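Local atomic coordinates of uncharacterized ACR, COG1565 superfamily (Burkholderia thailandensis, PDB entry 4F3N), a protein that is of unknown function but has a methyltransferase fold and may be an S-adenosylmethionine-dependent protein-arginine methyltransferase. Residues F144-G149 against Y169-L174. Numbering follows the deposited sequence.
Sequences FGAGTG and YAIVDL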
loop_
_atom_site.group_PDB
_atom_site.type_symbol
_atom_site.label_atom_id
_atom_site.label_comp_id
_atom_site.label_asym_id
_atom_site.label_seq_id
_atom_site.Cartn_x
_atom_site.Cartn_y
_atom_site.Cartn_z
ATOM N N PHE A 144 -4.654 5.245 -7.023
ATOM C CA PHE A 144 -5.419 5.307 -5.770
ATOM C C PHE A 144 -4.491 5.832 -4.712
ATOM O O PHE A 144 -3.368 5.363 -4.607
ATOM C CB PHE A 144 -5.965 3.902 -5.377
ATOM C CG PHE A 144 -6.819 3.916 -4.115
ATOM C CD1 PHE A 144 -8.177 4.165 -4.179
ATOM C CD2 PHE A 144 -6.229 3.766 -2.858
ATOM C CE1 PHE A 144 -8.949 4.212 -3.008
ATOM C CE2 PHE A 144 -6.982 3.803 -1.679
ATOM C CZ PHE A 144 -8.348 4.048 -1.751
ATOM N N GLY A 145 -5.006 6.793 -3.912
ATOM C CA GLY A 145 -4.272 7.421 -2.809
ATOM C C GLY A 145 -3.430 8.578 -3.322
ATOM O O GLY A 145 -3.890 9.704 -3.369
ATOM N N ALA A 146 -2.232 8.231 -3.778
ATOM C CA ALA A 146 -1.304 9.073 -4.578
ATOM C C ALA A 146 -0.352 9.885 -3.731
ATOM O O ALA A 146 0.489 10.631 -4.258
ATOM C CB ALA A 146 -1.993 9.930 -5.652
ATOM N N GLY A 147 -0.432 9.710 -2.404
ATOM C CA GLY A 147 0.507 10.451 -1.521
ATOM C C GLY A 147 0.487 11.967 -1.718
ATOM O O GLY A 147 -0.570 12.573 -1.699
ATOM N N THR A 148 1.645 12.593 -1.867
ATOM C CA THR A 148 1.700 14.017 -2.177
ATOM C C THR A 148 1.816 14.300 -3.703
ATOM O O THR A 148 2.047 15.432 -4.112
ATOM C CB THR A 148 2.842 14.717 -1.467
ATOM O OG1 THR A 148 4.082 14.170 -1.911
ATOM C CG2 THR A 148 2.691 14.594 0.077
ATOM N N GLY A 149 1.602 13.258 -4.515
ATOM C CA GLY A 149 1.566 13.426 -5.942
ATOM C C GLY A 149 2.898 13.302 -6.666
ATOM O O GLY A 149 2.966 13.572 -7.851
ATOM N N TYR A 169 -5.339 11.464 -16.180
ATOM C CA TYR A 169 -4.663 10.784 -15.060
ATOM C C TYR A 169 -5.576 11.063 -13.896
ATOM O O TYR A 169 -5.664 12.218 -13.457
ATOM C CB TYR A 169 -3.266 11.412 -14.825
ATOM C CG TYR A 169 -2.400 10.613 -13.853
ATOM C CD1 TYR A 169 -2.702 10.587 -12.486
ATOM C CD2 TYR A 169 -1.313 9.849 -14.319
ATOM C CE1 TYR A 169 -1.933 9.834 -11.603
ATOM C CE2 TYR A 169 -0.561 9.120 -13.461
ATOM C CZ TYR A 169 -0.849 9.141 -12.098
ATOM O OH TYR A 169 -0.084 8.348 -11.237
ATOM N N ALA A 170 -6.311 10.049 -13.446
ATOM C CA ALA A 170 -7.283 10.168 -12.365
ATOM C C ALA A 170 -6.618 9.846 -11.045
ATOM O O ALA A 170 -5.864 8.857 -10.938
ATOM C CB ALA A 170 -8.488 9.252 -12.578
ATOM N N ILE A 171 -6.832 10.693 -10.053
ATOM C CA ILE A 171 -6.376 10.372 -8.664
ATOM C C ILE A 171 -7.583 10.154 -7.760
ATOM O O ILE A 171 -8.456 10.996 -7.685
ATOM C CB ILE A 171 -5.452 11.451 -8.052
ATOM C CG1 ILE A 171 -4.160 11.570 -8.857
ATOM C CG2 ILE A 171 -5.217 11.157 -6.568
ATOM C CD1 ILE A 171 -3.248 12.757 -8.514
ATOM N N VAL A 172 -7.643 9.015 -7.072
ATOM C CA VAL A 172 -8.697 8.750 -6.108
ATOM C C VAL A 172 -8.265 9.171 -4.725
ATOM O O VAL A 172 -7.371 8.561 -4.144
ATOM C CB VAL A 172 -9.142 7.259 -6.042
ATOM C CG1 VAL A 172 -10.310 7.098 -5.073
ATOM C CG2 VAL A 172 -9.514 6.749 -7.418
ATOM N N ASP A 173 -8.943 10.191 -4.210
ATOM C CA ASP A 173 -8.646 10.839 -2.928
ATOM C C ASP A 173 -9.934 10.813 -2.130
ATOM O O ASP A 173 -10.711 11.772 -2.146
ATOM C CB ASP A 173 -8.148 12.271 -3.166
ATOM C CG ASP A 173 -8.000 13.073 -1.887
ATOM O OD1 ASP A 173 -7.721 12.511 -0.806
ATOM O OD2 ASP A 173 -8.162 14.302 -1.951
ATOM N N LEU A 174 -10.176 9.693 -1.458
ATOM C CA LEU A 174 -11.472 9.457 -0.830
ATOM C C LEU A 174 -11.799 10.520 0.193
ATOM O O LEU A 174 -12.960 10.888 0.331
ATOM C CB LEU A 174 -11.505 8.093 -0.096
ATOM C CG LEU A 174 -11.291 6.816 -0.910
ATOM C CD1 LEU A 174 -11.400 5.577 -0.006
ATOM C CD2 LEU A 174 -12.263 6.741 -2.075
#
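Phe144 and Val172 face each other at the ends of two neighbouring parallel strands, 140-144 and 168-172, and give a worked example of how a loop leaves the C-terminal ends of parallel strands. Their side chains lie on the same face of the sheet. The phenyl ring swings out with CG anti to the backbone N (chi1 -177°), which lays its CD1 side against the isopropyl group of Val172; Phe144 CD1 sits 3.7 Å from Val172 CG1. Farther along the ring, Leu174 arrives at about a right angle and sets its CD1 methyl against the edge, near the ring plane, 3.8 Å from Phe144 CZ. Phe281 of helix 276-288 also meets this ring, its plane inclined by about 55°.

One backbone bond joins the segments where the strands end: Gly145 N donates to Val172 O over 3.0 Å, with an N-H...O angle of 151°. Beyond it the chain of 144-149 turns across the other side of the sheet. There Ile171, whose CG2 branch is anti to its own backbone N, holds that methyl 3.6 Å from Ala146 CB and 3.8 Å from Gly145 O. The same carbonyl oxygen, together with Gly147 O, accepts a hydrogen bond from Gln182 NE2 of helix 179-189, so a single amide ties two points of the loop.

Ala146 to Gly149 then form a type II' turn, closed by Gly149 N to Ala146 O at 2.9 Å, and Gly149 is the N-cap residue of helix 150-161. Asn214, an S-adenosyl-L-homocysteine-binding residue in a crystal structure of this protein, lies about 8 Å from Ala146, side chain to side chain. Strand, glycine-rich turn and helix in this order are consistent with the glycine-rich cofactor loop of Rossmann-like methyltransferases.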